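Local coordinates for protein phenylalanine ammonia-lyase (Rhodosporidium toruloides, PDB 1Y2M) that catalyses the non-oxidative deamination of L-phenylalanine and L-tyrosine to trans-cinnamate and p-coumarate, releasing ammonia, at residues B[138-143]-B[214-219]; B[162-167]-B[275-280]; B[170-175]-B[393-398]; B[201-206]-B[218-223]; B[222-227]-B[244-249]. All coordinates share one frame; numbering follows the deposited sequence.

Helix 215-225 ties three of the contacts together. Contact 1 uses its first turn, contact 4 its middle and contact 5 its end. Contacts 1 and 4 have centres about 5 Å apart, and they share L218 and S219. Helix 162-176 joins contacts 2 and 3, whose centres lie about 14 Å apart. D214 of contact 1 reaches contact 2 through OD2, 2.8 Å from S275 N. R172 of contact 3 packs on L218, with NH2 3.8 Å from CD1. Contacts 1 and 3 lie nearest the cinnamate site. N270, whose side chain is about 3 Å from that of L215, and N397 of contact 3 probably bind cinnamate. Contacts 2, 4 and 5 lie away from it.

Contact 1. Residues B[138-143]-B[214-219]; sequences QLCGVL and DLSPLS
The backbones come closest at Q138 and S216, whose CA atoms are 4.8 Å apart, where the chain leaving helix 125-138 meets the first turn of helix 215-225. S216 makes the one direct hydrogen bond across the contact. Its OG donates to Q138 O at 2.7 Å, and the C=O...donor angle of 170° puts the hydroxyl almost straight beyond the carbonyl oxygen. The chi1 of -175° holds OG opposite the backbone N and points it at this carbonyl. The Q138 side chain bends at chi2 (-68°), and its amide crosses L215 at a slant. OE1 lies 3.4 Å from L215 CB, and NE2 lies 3.7 Å from L215 CD1. S219 packs beside the root of the same chain, with OG 3.0 Å from Q138 CB. That hydroxyl donates to L215 O within its own helix at 2.9 Å. S219 N also donates to L215 O, from the other face of the carbonyl. L139 adds CD2 against S219 O at 3.7 Å. I472 of the second subunit packs on Q138, and L215 touches N270, a probable cinnamate-binding residue. Both serine hydroxyls are thus paired inside a buried contact. One ties the helix to the loop, and the other turns back on its own helix and packs against Q138 CB.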
# COMPACT_ATOMS: atom_id res chain seq x y z
N GLN B 138 -15.56 -25.83 -10.60
CA GLN B 138 -15.68 -24.40 -10.52
C GLN B 138 -16.81 -23.91 -9.61
O GLN B 138 -16.79 -22.73 -9.21
CB GLN B 138 -15.80 -23.79 -11.92
CG GLN B 138 -14.49 -23.86 -12.74
CD GLN B 138 -13.41 -22.96 -12.16
OE1 GLN B 138 -13.69 -22.03 -11.42
NE2 GLN B 138 -12.12 -23.29 -12.46
N LEU B 139 -17.71 -24.81 -9.23
CA LEU B 139 -18.79 -24.48 -8.29
C LEU B 139 -18.25 -24.69 -6.88
O LEU B 139 -18.71 -25.53 -6.12
CB LEU B 139 -20.03 -25.32 -8.57
CG LEU B 139 -20.64 -25.16 -9.96
CD1 LEU B 139 -21.74 -26.26 -10.23
CD2 LEU B 139 -21.21 -23.73 -10.12
N CYS B 140 -17.27 -23.86 -6.53
CA CYS B 140 -16.47 -24.07 -5.36
C CYS B 140 -16.40 -22.91 -4.42
O CYS B 140 -15.55 -22.92 -3.50
CB CYS B 140 -15.06 -24.39 -5.81
SG CYS B 140 -14.17 -23.13 -6.72
N GLY B 141 -17.31 -21.94 -4.57
CA GLY B 141 -17.31 -20.72 -3.76
C GLY B 141 -18.27 -20.84 -2.61
O GLY B 141 -19.10 -21.75 -2.57
N VAL B 142 -18.18 -19.85 -1.72
CA VAL B 142 -18.94 -19.85 -0.48
C VAL B 142 -20.15 -18.93 -0.57
O VAL B 142 -20.09 -17.78 -0.99
CB VAL B 142 -18.00 -19.45 0.70
CG1 VAL B 142 -18.79 -19.13 1.95
CG2 VAL B 142 -16.94 -20.48 0.89
N LEU B 143 -21.28 -19.52 -0.15
CA LEU B 143 -22.58 -18.88 -0.07
C LEU B 143 -23.28 -19.38 1.19
O LEU B 143 -22.93 -20.46 1.70
CB LEU B 143 -23.39 -19.30 -1.30
CG LEU B 143 -23.03 -18.69 -2.63
CD1 LEU B 143 -23.76 -19.46 -3.73
CD2 LEU B 143 -23.35 -17.20 -2.65
N ASP B 214 -13.03 -15.04 -15.32
CA ASP B 214 -13.94 -15.06 -14.15
C ASP B 214 -14.60 -16.45 -14.07
O ASP B 214 -15.85 -16.61 -14.09
CB ASP B 214 -14.98 -13.94 -14.33
CG ASP B 214 -14.37 -12.58 -14.31
OD1 ASP B 214 -13.48 -12.36 -13.48
OD2 ASP B 214 -14.81 -11.74 -15.13
N LEU B 215 -13.76 -17.49 -13.97
CA LEU B 215 -14.23 -18.86 -14.13
C LEU B 215 -15.34 -19.28 -13.15
O LEU B 215 -16.38 -19.79 -13.55
CB LEU B 215 -13.05 -19.82 -13.97
CG LEU B 215 -11.97 -19.76 -15.04
CD1 LEU B 215 -10.75 -20.52 -14.55
CD2 LEU B 215 -12.50 -20.31 -16.38
N SER B 216 -15.08 -19.12 -11.88
CA SER B 216 -16.01 -19.60 -10.91
C SER B 216 -17.37 -18.91 -11.04
O SER B 216 -18.38 -19.59 -11.22
CB SER B 216 -15.43 -19.51 -9.49
OG SER B 216 -16.35 -20.11 -8.59
N PRO B 217 -17.39 -17.56 -11.00
CA PRO B 217 -18.73 -16.95 -11.11
C PRO B 217 -19.47 -17.25 -12.41
O PRO B 217 -20.70 -17.48 -12.43
CB PRO B 217 -18.45 -15.45 -10.99
CG PRO B 217 -17.01 -15.27 -11.26
CD PRO B 217 -16.36 -16.54 -10.76
N LEU B 218 -18.74 -17.28 -13.52
CA LEU B 218 -19.36 -17.64 -14.79
C LEU B 218 -19.86 -19.10 -14.75
O LEU B 218 -20.86 -19.43 -15.40
CB LEU B 218 -18.40 -17.45 -15.95
CG LEU B 218 -18.14 -15.97 -16.30
CD1 LEU B 218 -17.10 -15.82 -17.33
CD2 LEU B 218 -19.36 -15.30 -16.84
N SER B 219 -19.16 -19.97 -14.02
CA SER B 219 -19.66 -21.36 -13.85
C SER B 219 -20.98 -21.41 -13.12
O SER B 219 -21.80 -22.23 -13.44
CB SER B 219 -18.63 -22.24 -13.15
OG SER B 219 -17.50 -22.39 -14.03

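Contact 2. Residues B[162-167]-B[275-280]; sequences LEVVRG and SASMAT
This is a buried helix-to-helix contact, in which the first turns of helix 162-176 cross the early part of helix 273-303. The short segments run at 121° to each other, with axes 8.0 Å apart at closest approach. S277 supplies the polar link. Its OG donates to V164 O at 2.8 Å, in the carbonyl plane and on a lone pair, with a C=O...donor angle of 121°. A chi1 of 175° swings the hydroxyl away from its own backbone N and across to the other helix. G167 lets the helices come this close. Its CA lies 3.2 Å from S277 OG, and a side chain there would run into the hydroxyl. Beside this link, V164 crosses M278, a selenomethionine, at a slant. V164 CG2 meets M278 CG at 3.8 Å, and both methyls of V164 lie about 4.0 Å from M278 CB. Putting an alanine at S277 would probably cost V164 O its bond from the neighbouring helix and open a small gap against G167. M278 also packs on L507, R511 and T514 of helix 506-560. V165 turns from the contact onto P201 of strand 200-201, while A279 meets V418 and M422 of helix 416-443. Strand 200-201 and helices 416-443 and 506-560 are thus its neighbours.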
# COMPACT_ATOMS: atom_id res chain seq x y z
N LEU B 162 -26.85 -8.41 -7.50
CA LEU B 162 -27.71 -8.88 -8.59
C LEU B 162 -27.38 -8.09 -9.89
O LEU B 162 -27.32 -8.65 -11.00
CB LEU B 162 -29.21 -8.78 -8.22
CG LEU B 162 -29.56 -9.62 -6.97
CD1 LEU B 162 -31.03 -9.33 -6.69
CD2 LEU B 162 -29.28 -11.06 -7.20
N GLU B 163 -27.15 -6.78 -9.77
CA GLU B 163 -26.88 -5.96 -10.96
C GLU B 163 -25.60 -6.42 -11.68
O GLU B 163 -25.50 -6.35 -12.91
CB GLU B 163 -26.80 -4.44 -10.64
CG GLU B 163 -25.72 -4.04 -9.68
CD GLU B 163 -25.58 -2.52 -9.46
OE1 GLU B 163 -26.61 -1.84 -9.49
OE2 GLU B 163 -24.45 -1.98 -9.28
N VAL B 164 -24.61 -6.86 -10.91
CA VAL B 164 -23.37 -7.27 -11.51
C VAL B 164 -23.60 -8.52 -12.32
O VAL B 164 -23.13 -8.67 -13.45
CB VAL B 164 -22.31 -7.50 -10.42
CG1 VAL B 164 -21.09 -8.24 -10.98
CG2 VAL B 164 -21.89 -6.12 -9.86
N VAL B 165 -24.36 -9.43 -11.73
CA VAL B 165 -24.73 -10.68 -12.42
C VAL B 165 -25.50 -10.44 -13.71
O VAL B 165 -25.19 -11.02 -14.76
CB VAL B 165 -25.46 -11.68 -11.51
CG1 VAL B 165 -25.82 -12.96 -12.30
CG2 VAL B 165 -24.60 -12.00 -10.29
N ARG B 166 -26.48 -9.52 -13.66
CA ARG B 166 -27.22 -9.17 -14.87
C ARG B 166 -26.30 -8.57 -15.94
O ARG B 166 -26.39 -8.93 -17.11
CB ARG B 166 -28.31 -8.15 -14.55
CG ARG B 166 -29.55 -8.82 -13.86
CD ARG B 166 -30.68 -7.87 -13.67
NE ARG B 166 -31.09 -7.20 -14.91
CZ ARG B 166 -32.00 -7.68 -15.76
NH1 ARG B 166 -32.58 -8.86 -15.56
NH2 ARG B 166 -32.33 -7.01 -16.87
N GLY B 167 -25.43 -7.64 -15.54
CA GLY B 167 -24.50 -7.05 -16.49
C GLY B 167 -23.59 -8.12 -17.10
O GLY B 167 -23.29 -8.08 -18.28
N SER B 275 -16.08 -9.40 -14.27
CA SER B 275 -15.28 -8.22 -13.94
C SER B 275 -15.60 -7.04 -14.85
O SER B 275 -15.69 -5.90 -14.38
CB SER B 275 -13.79 -8.55 -14.01
OG SER B 275 -13.50 -9.14 -15.25
N ALA B 276 -15.81 -7.29 -16.14
CA ALA B 276 -16.21 -6.20 -17.05
C ALA B 276 -17.57 -5.59 -16.61
O ALA B 276 -17.80 -4.37 -16.70
CB ALA B 276 -16.28 -6.69 -18.47
N SER B 277 -18.50 -6.45 -16.21
CA SER B 277 -19.78 -5.95 -15.74
C SER B 277 -19.57 -5.02 -14.54
O SER B 277 -20.02 -3.86 -14.50
CB SER B 277 -20.67 -7.09 -15.32
OG SER B 277 -21.83 -6.53 -14.76
N MSE B 278 -18.94 -5.54 -13.50
CA MSE B 278 -18.77 -4.73 -12.29
C MSE B 278 -17.96 -3.45 -12.53
O MSE B 278 -18.26 -2.38 -11.95
CB MSE B 278 -18.14 -5.51 -11.15
CG MSE B 278 -18.32 -4.79 -9.85
SE MSE B 278 -17.99 -6.01 -8.34
CE MSE B 278 -19.07 -5.03 -6.91
N ALA B 279 -16.94 -3.59 -13.36
CA ALA B 279 -16.12 -2.47 -13.77
C ALA B 279 -16.92 -1.40 -14.53
O ALA B 279 -16.69 -0.21 -14.34
CB ALA B 279 -14.90 -2.95 -14.57
N THR B 280 -17.82 -1.83 -15.41
CA THR B 280 -18.66 -0.88 -16.15
C THR B 280 -19.55 -0.10 -15.20
O THR B 280 -19.65 1.13 -15.30
CB THR B 280 -19.52 -1.60 -17.20
OG1 THR B 280 -18.68 -2.17 -18.21
CG2 THR B 280 -20.47 -0.63 -17.79

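Contact 3. Residues B[170-175]-B[393-398]; sequences TIRVNS and STTDNP
S175 and R172 of helix 162-176 bury the largest areas here, followed by S393 of the loop after helix 368-391. S175 CB rests against S393 O at 3.2 Å. The S175 hydroxyl, meanwhile, faces its own helix. With chi1 at 68°, OG sits between the backbone N and the carbonyl carbon, and it donates to R172 O at 2.8 Å. It also accepts from R172 NH1 at 3.1 Å. The R172 chain is bent at chi2 and chi3, which brings its guanidinium back over this turn and toward the loop. T395 OG1, whose strongest polar partner is T272, and D396 CB approach the group obliquely. D396 OD1 is 4.4 Å from R172 NH1 and well out of the guanidinium plane, so the two charges are near without a salt bridge. A water bridges the segments. It donates to D396 OD1 at 2.7 Å, accepts from T395 N at 3.0 Å and gives a weak bond to S175 O. D396 also accepts from S181 OG and pairs with K263. R172 NH2 donates to the backbone O of N270, a probable cinnamate-binding residue, which fits a second-shell role. N397, another probable cinnamate ligand, follows D396 in the chain and packs on R366 of the third subunit. This is consistent with second-shell packing beside N397, at an active site built from several subunits, as in the PAL/histidase family.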
# COMPACT_ATOMS: atom_id res chain seq x y z
N THR B 170 -25.37 -10.14 -19.76
CA THR B 170 -25.56 -9.33 -20.95
C THR B 170 -24.28 -9.35 -21.81
O THR B 170 -24.27 -9.56 -23.04
CB THR B 170 -25.92 -7.88 -20.57
OG1 THR B 170 -27.12 -7.86 -19.79
CG2 THR B 170 -26.10 -7.04 -21.76
N ILE B 171 -23.15 -9.06 -21.14
CA ILE B 171 -21.84 -9.00 -21.83
C ILE B 171 -21.50 -10.40 -22.32
O ILE B 171 -21.00 -10.57 -23.42
CB ILE B 171 -20.73 -8.45 -20.90
CG1 ILE B 171 -21.02 -6.99 -20.56
CG2 ILE B 171 -19.35 -8.72 -21.40
CD1 ILE B 171 -20.16 -6.45 -19.40
N ARG B 172 -21.79 -11.41 -21.51
CA ARG B 172 -21.49 -12.79 -21.92
C ARG B 172 -22.20 -13.11 -23.22
O ARG B 172 -21.58 -13.65 -24.15
CB ARG B 172 -21.90 -13.80 -20.84
CG ARG B 172 -21.76 -15.24 -21.28
CD ARG B 172 -20.54 -15.36 -22.23
NE ARG B 172 -19.47 -15.90 -21.53
CZ ARG B 172 -18.18 -15.89 -21.87
NH1 ARG B 172 -17.64 -15.33 -22.96
NH2 ARG B 172 -17.41 -16.48 -21.02
N VAL B 173 -23.48 -12.77 -23.34
CA VAL B 173 -24.22 -13.02 -24.56
C VAL B 173 -23.58 -12.28 -25.74
O VAL B 173 -23.36 -12.85 -26.82
CB VAL B 173 -25.72 -12.66 -24.45
CG1 VAL B 173 -26.41 -12.73 -25.79
CG2 VAL B 173 -26.41 -13.60 -23.43
N ASN B 174 -23.34 -10.99 -25.55
CA ASN B 174 -22.78 -10.20 -26.62
C ASN B 174 -21.49 -10.82 -27.11
O ASN B 174 -21.30 -10.92 -28.32
CB ASN B 174 -22.53 -8.78 -26.16
CG ASN B 174 -22.17 -7.83 -27.30
OD1 ASN B 174 -23.01 -7.52 -28.13
ND2 ASN B 174 -20.92 -7.35 -27.32
N SER B 175 -20.63 -11.23 -26.19
CA SER B 175 -19.30 -11.76 -26.54
C SER B 175 -19.36 -13.09 -27.31
O SER B 175 -18.42 -13.47 -28.05
CB SER B 175 -18.39 -11.92 -25.32
OG SER B 175 -18.86 -12.93 -24.45
N SER B 393 -15.49 -7.56 -27.71
CA SER B 393 -14.46 -8.57 -27.51
C SER B 393 -15.04 -9.95 -27.28
O SER B 393 -16.08 -10.13 -26.67
CB SER B 393 -13.53 -8.19 -26.35
OG SER B 393 -12.93 -6.91 -26.57
N THR B 394 -14.31 -10.92 -27.81
CA THR B 394 -14.48 -12.34 -27.52
C THR B 394 -13.42 -12.73 -26.51
O THR B 394 -12.22 -12.56 -26.75
CB THR B 394 -14.31 -13.19 -28.78
OG1 THR B 394 -15.20 -12.73 -29.81
CG2 THR B 394 -14.59 -14.63 -28.46
N THR B 395 -13.88 -13.23 -25.36
CA THR B 395 -12.99 -13.46 -24.26
C THR B 395 -12.91 -14.90 -23.80
O THR B 395 -12.20 -15.18 -22.81
CB THR B 395 -13.32 -12.53 -23.01
OG1 THR B 395 -14.64 -12.80 -22.50
CG2 THR B 395 -13.18 -11.08 -23.40
N ASP B 396 -13.63 -15.82 -24.46
CA ASP B 396 -13.41 -17.23 -24.19
C ASP B 396 -12.19 -17.79 -24.92
O ASP B 396 -11.40 -17.04 -25.50
CB ASP B 396 -14.70 -18.04 -24.40
CG ASP B 396 -15.16 -18.09 -25.85
OD1 ASP B 396 -15.45 -17.01 -26.45
OD2 ASP B 396 -15.30 -19.24 -26.36
N ASN B 397 -12.05 -19.12 -24.92
CA ASN B 397 -10.89 -19.80 -25.49
C ASN B 397 -11.18 -21.30 -25.49
O ASN B 397 -11.90 -21.76 -24.62
CB ASN B 397 -9.65 -19.54 -24.61
CG ASN B 397 -8.38 -19.95 -25.28
OD1 ASN B 397 -7.97 -19.32 -26.23
ND2 ASN B 397 -7.78 -21.05 -24.81
N PRO B 398 -10.57 -22.08 -26.39
CA PRO B 398 -10.03 -21.63 -27.68
C PRO B 398 -11.06 -20.96 -28.57
O PRO B 398 -12.25 -21.17 -28.36
CB PRO B 398 -9.50 -22.91 -28.30
CG PRO B 398 -10.16 -24.03 -27.59
CD PRO B 398 -10.81 -23.53 -26.34
O HOH W 1 -16.56 -14.65 -25.67

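Contact 4. Residues B[201-206]-B[218-223]; sequences PIVPLR and LSYIAA
A proline-on-tyrosine CH-pi contact fastens the chain after strand 200-201 to the middle of helix 215-225. P204 lies over one face of the Y220 ring. Its CD is 3.4 Å from the ring centroid and only 6° off the ring normal. P204 CG sits farther along the same ring, 3.5 Å from Y220 CZ. The two side chains approach from opposite directions. At Y220 a chi1 of -77° sets the ring beside its backbone N and leads it out from the helix to P204. The phenol oxygen, Y220 OH, accepts a hydrogen bond from G141 N, which gives the outer end of the side chain a fixed partner in the loop after helix 125-138. A leucine in place of Y220 would probably lose the flat face that receives P204 and leave G141 N without this acceptor. V203 packs nearer the helix, crossing the root of the tyrosine at a slant. Its CG2 is 3.9 Å from Y220 CB, with CG1 close behind. P201 extends the apolar surface to the next residue of the helix, I221. V165 of helix 162-176 packs on P201, V203 and I221, so the two helices and this chain share one apolar cluster. Farther along, R206 leaves this interface and forms salt bridges with E480 and E515 of the second subunit. At the strand end of the contact, P201 CG touches I221 CG1 at 4.2 Å.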
# COMPACT_ATOMS: atom_id res chain seq x y z
N PRO B 201 -28.88 -15.54 -11.16
CA PRO B 201 -28.15 -16.52 -10.40
C PRO B 201 -27.52 -15.96 -9.14
O PRO B 201 -27.02 -14.84 -9.15
CB PRO B 201 -27.10 -17.01 -11.38
CG PRO B 201 -27.73 -16.87 -12.72
CD PRO B 201 -28.51 -15.58 -12.59
N ILE B 202 -27.53 -16.76 -8.10
CA ILE B 202 -26.86 -16.43 -6.87
C ILE B 202 -25.42 -16.94 -7.03
O ILE B 202 -25.19 -18.14 -7.24
CB ILE B 202 -27.55 -17.10 -5.66
CG1 ILE B 202 -28.94 -16.53 -5.48
CG2 ILE B 202 -26.73 -16.96 -4.39
CD1 ILE B 202 -29.00 -15.06 -5.22
N VAL B 203 -24.46 -16.02 -6.97
CA VAL B 203 -23.09 -16.36 -7.30
C VAL B 203 -22.21 -15.88 -6.15
O VAL B 203 -22.41 -14.81 -5.63
CB VAL B 203 -22.70 -15.59 -8.60
CG1 VAL B 203 -21.24 -15.84 -9.03
CG2 VAL B 203 -23.66 -15.87 -9.75
N PRO B 204 -21.24 -16.70 -5.74
CA PRO B 204 -20.33 -16.24 -4.68
C PRO B 204 -19.60 -14.94 -5.05
O PRO B 204 -19.21 -14.74 -6.18
CB PRO B 204 -19.30 -17.40 -4.58
CG PRO B 204 -20.06 -18.60 -5.09
CD PRO B 204 -20.92 -18.06 -6.21
N LEU B 205 -19.34 -14.13 -4.04
CA LEU B 205 -18.65 -12.84 -4.19
C LEU B 205 -17.21 -13.09 -4.55
O LEU B 205 -16.60 -12.38 -5.37
CB LEU B 205 -18.66 -12.09 -2.87
CG LEU B 205 -17.98 -10.72 -2.84
CD1 LEU B 205 -18.58 -9.81 -3.87
CD2 LEU B 205 -18.12 -10.12 -1.50
N ARG B 206 -16.63 -14.08 -3.88
CA ARG B 206 -15.19 -14.32 -3.97
C ARG B 206 -14.83 -15.69 -4.55
O ARG B 206 -15.60 -16.65 -4.49
CB ARG B 206 -14.55 -14.18 -2.59
CG ARG B 206 -14.70 -12.87 -1.95
CD ARG B 206 -13.87 -12.80 -0.64
NE ARG B 206 -13.85 -11.50 0.00
CZ ARG B 206 -14.64 -11.11 1.00
NH1 ARG B 206 -15.58 -11.91 1.50
NH2 ARG B 206 -14.45 -9.93 1.58
N LEU B 218 -18.74 -17.28 -13.52
CA LEU B 218 -19.36 -17.64 -14.79
C LEU B 218 -19.86 -19.10 -14.75
O LEU B 218 -20.86 -19.43 -15.40
CB LEU B 218 -18.40 -17.45 -15.95
CG LEU B 218 -18.14 -15.97 -16.30
CD1 LEU B 218 -17.10 -15.82 -17.33
CD2 LEU B 218 -19.36 -15.30 -16.84
N SER B 219 -19.16 -19.97 -14.02
CA SER B 219 -19.66 -21.36 -13.85
C SER B 219 -20.98 -21.41 -13.12
O SER B 219 -21.80 -22.23 -13.44
CB SER B 219 -18.63 -22.24 -13.15
OG SER B 219 -17.50 -22.39 -14.03
N TYR B 220 -21.18 -20.53 -12.14
CA TYR B 220 -22.48 -20.46 -11.47
C TYR B 220 -23.57 -20.04 -12.45
O TYR B 220 -24.67 -20.59 -12.40
CB TYR B 220 -22.46 -19.58 -10.22
CG TYR B 220 -21.81 -20.25 -9.04
CD1 TYR B 220 -22.57 -20.85 -8.08
CD2 TYR B 220 -20.44 -20.29 -8.90
CE1 TYR B 220 -21.99 -21.52 -7.04
CE2 TYR B 220 -19.83 -20.94 -7.83
CZ TYR B 220 -20.62 -21.55 -6.91
OH TYR B 220 -20.02 -22.23 -5.86
N ILE B 221 -23.27 -19.09 -13.34
CA ILE B 221 -24.25 -18.71 -14.35
C ILE B 221 -24.59 -19.87 -15.28
O ILE B 221 -25.77 -20.18 -15.52
CB ILE B 221 -23.77 -17.48 -15.11
CG1 ILE B 221 -23.84 -16.29 -14.18
CG2 ILE B 221 -24.57 -17.22 -16.35
CD1 ILE B 221 -23.00 -15.06 -14.62
N ALA B 222 -23.58 -20.58 -15.74
CA ALA B 222 -23.77 -21.71 -16.61
C ALA B 222 -24.54 -22.85 -15.94
O ALA B 222 -25.41 -23.48 -16.53
CB ALA B 222 -22.43 -22.23 -17.07
N ALA B 223 -24.22 -23.11 -14.68
CA ALA B 223 -24.94 -24.12 -13.91
C ALA B 223 -26.45 -23.79 -13.75
O ALA B 223 -27.28 -24.67 -13.78
CB ALA B 223 -24.29 -24.29 -12.56

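Contact 5. Residues B[222-227]-B[244-249]; sequences AAAISG and LYAREA
A246 is the first residue of the second segment to touch helix 215-225. It opens helix 246-252, directly after Y245, which holds the N-cap position at the end of strand 240-245. Y245 N donates to E248 OE1 at 3.1 Å, reaching it from above the carboxylate plane. A246 CB points toward the end of helix 215-225 and lies 3.4 Å from A224 O. The two alanine CB atoms are 4.4 Å apart, so small side chains allow a close approach. G227 CA stands at the same distance from A246 CB. R247 follows and makes the polar link. Its chain is extended from CG to NE, with chi2 at -177°, and it runs alongside G227. CG lies 3.8 Å from G227 CA. NE then donates to G227 O at 2.9 Å, with an N-H...acceptor angle of 153°. The oxygen lies at the edge of the guanidinium, near its plane, and the donor meets a lone pair in the carbonyl plane. G227, just past helix 215-225, closes it with a Schellman motif and positive phi. A CB on it would collide with R247 NE. The S226 side chain starts away from the second segment, and its OG donates to A222 O at 2.8 Å. This second bond to A222 O comes from the face opposite the one used by S226 N. V233 of the middle strand 232-237 packs on both A224 and A246. Across helix 215-225, I225 meets A190, L191 and F194 of helix 185-197, while A222 and A223 rest on L135 of helix 125-138.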
# COMPACT_ATOMS: atom_id res chain seq x y z
N ALA B 222 -23.58 -20.58 -15.74
CA ALA B 222 -23.77 -21.71 -16.61
C ALA B 222 -24.54 -22.85 -15.94
O ALA B 222 -25.41 -23.48 -16.53
CB ALA B 222 -22.43 -22.23 -17.07
N ALA B 223 -24.22 -23.11 -14.68
CA ALA B 223 -24.94 -24.12 -13.91
C ALA B 223 -26.45 -23.79 -13.75
O ALA B 223 -27.28 -24.67 -13.78
CB ALA B 223 -24.29 -24.29 -12.56
N ALA B 224 -26.75 -22.50 -13.57
CA ALA B 224 -28.10 -22.06 -13.43
C ALA B 224 -28.91 -22.31 -14.72
O ALA B 224 -29.97 -22.94 -14.64
CB ALA B 224 -28.17 -20.63 -12.99
N ILE B 225 -28.44 -21.83 -15.87
CA ILE B 225 -29.19 -22.05 -17.10
C ILE B 225 -29.30 -23.54 -17.48
O ILE B 225 -30.19 -23.94 -18.24
CB ILE B 225 -28.67 -21.21 -18.30
CG1 ILE B 225 -27.21 -21.53 -18.65
CG2 ILE B 225 -28.84 -19.76 -18.00
CD1 ILE B 225 -26.80 -20.99 -20.02
N SER B 226 -28.35 -24.34 -17.01
CA SER B 226 -28.37 -25.76 -17.28
C SER B 226 -29.10 -26.57 -16.18
O SER B 226 -29.22 -27.80 -16.28
CB SER B 226 -26.94 -26.25 -17.55
OG SER B 226 -26.19 -26.15 -16.41
N GLY B 227 -29.62 -25.91 -15.16
CA GLY B 227 -30.45 -26.58 -14.18
C GLY B 227 -29.68 -27.54 -13.26
O GLY B 227 -30.23 -28.56 -12.85
N LEU B 244 -34.71 -19.66 -5.17
CA LEU B 244 -35.18 -20.97 -5.53
C LEU B 244 -34.10 -21.77 -6.26
O LEU B 244 -33.12 -21.23 -6.79
CB LEU B 244 -36.36 -20.81 -6.49
CG LEU B 244 -37.54 -19.94 -6.09
CD1 LEU B 244 -38.51 -19.81 -7.23
CD2 LEU B 244 -38.22 -20.52 -4.86
N TYR B 245 -34.25 -23.08 -6.30
CA TYR B 245 -33.42 -23.86 -7.18
C TYR B 245 -33.68 -23.42 -8.61
O TYR B 245 -34.81 -23.04 -8.98
CB TYR B 245 -33.65 -25.35 -7.00
CG TYR B 245 -33.03 -25.81 -5.72
CD1 TYR B 245 -31.65 -26.07 -5.64
CD2 TYR B 245 -33.80 -25.96 -4.57
CE1 TYR B 245 -31.06 -26.45 -4.40
CE2 TYR B 245 -33.24 -26.35 -3.36
CZ TYR B 245 -31.88 -26.61 -3.28
OH TYR B 245 -31.32 -27.02 -2.07
N ALA B 246 -32.63 -23.48 -9.43
CA ALA B 246 -32.73 -23.01 -10.82
C ALA B 246 -33.87 -23.68 -11.56
O ALA B 246 -34.62 -23.01 -12.26
CB ALA B 246 -31.46 -23.21 -11.57
N ARG B 247 -34.01 -25.01 -11.42
CA ARG B 247 -35.13 -25.70 -12.12
C ARG B 247 -36.52 -25.25 -11.68
O ARG B 247 -37.40 -25.10 -12.49
CB ARG B 247 -34.98 -27.21 -12.01
CG ARG B 247 -33.86 -27.71 -12.89
CD ARG B 247 -33.77 -29.18 -12.84
NE ARG B 247 -32.73 -29.62 -13.77
CZ ARG B 247 -32.94 -30.09 -14.99
NH1 ARG B 247 -34.16 -30.32 -15.47
NH2 ARG B 247 -31.89 -30.42 -15.72
N GLU B 248 -36.70 -24.99 -10.39
CA GLU B 248 -37.96 -24.44 -9.89
C GLU B 248 -38.25 -23.08 -10.54
O GLU B 248 -39.38 -22.84 -11.01
CB GLU B 248 -37.94 -24.28 -8.38
CG GLU B 248 -37.78 -25.56 -7.66
CD GLU B 248 -37.53 -25.39 -6.15
OE1 GLU B 248 -37.01 -24.35 -5.66
OE2 GLU B 248 -37.81 -26.38 -5.45
N ALA B 249 -37.25 -22.21 -10.58
CA ALA B 249 -37.47 -20.89 -11.15
C ALA B 249 -37.81 -21.01 -12.63
O ALA B 249 -38.73 -20.36 -13.12
CB ALA B 249 -36.24 -19.99 -10.95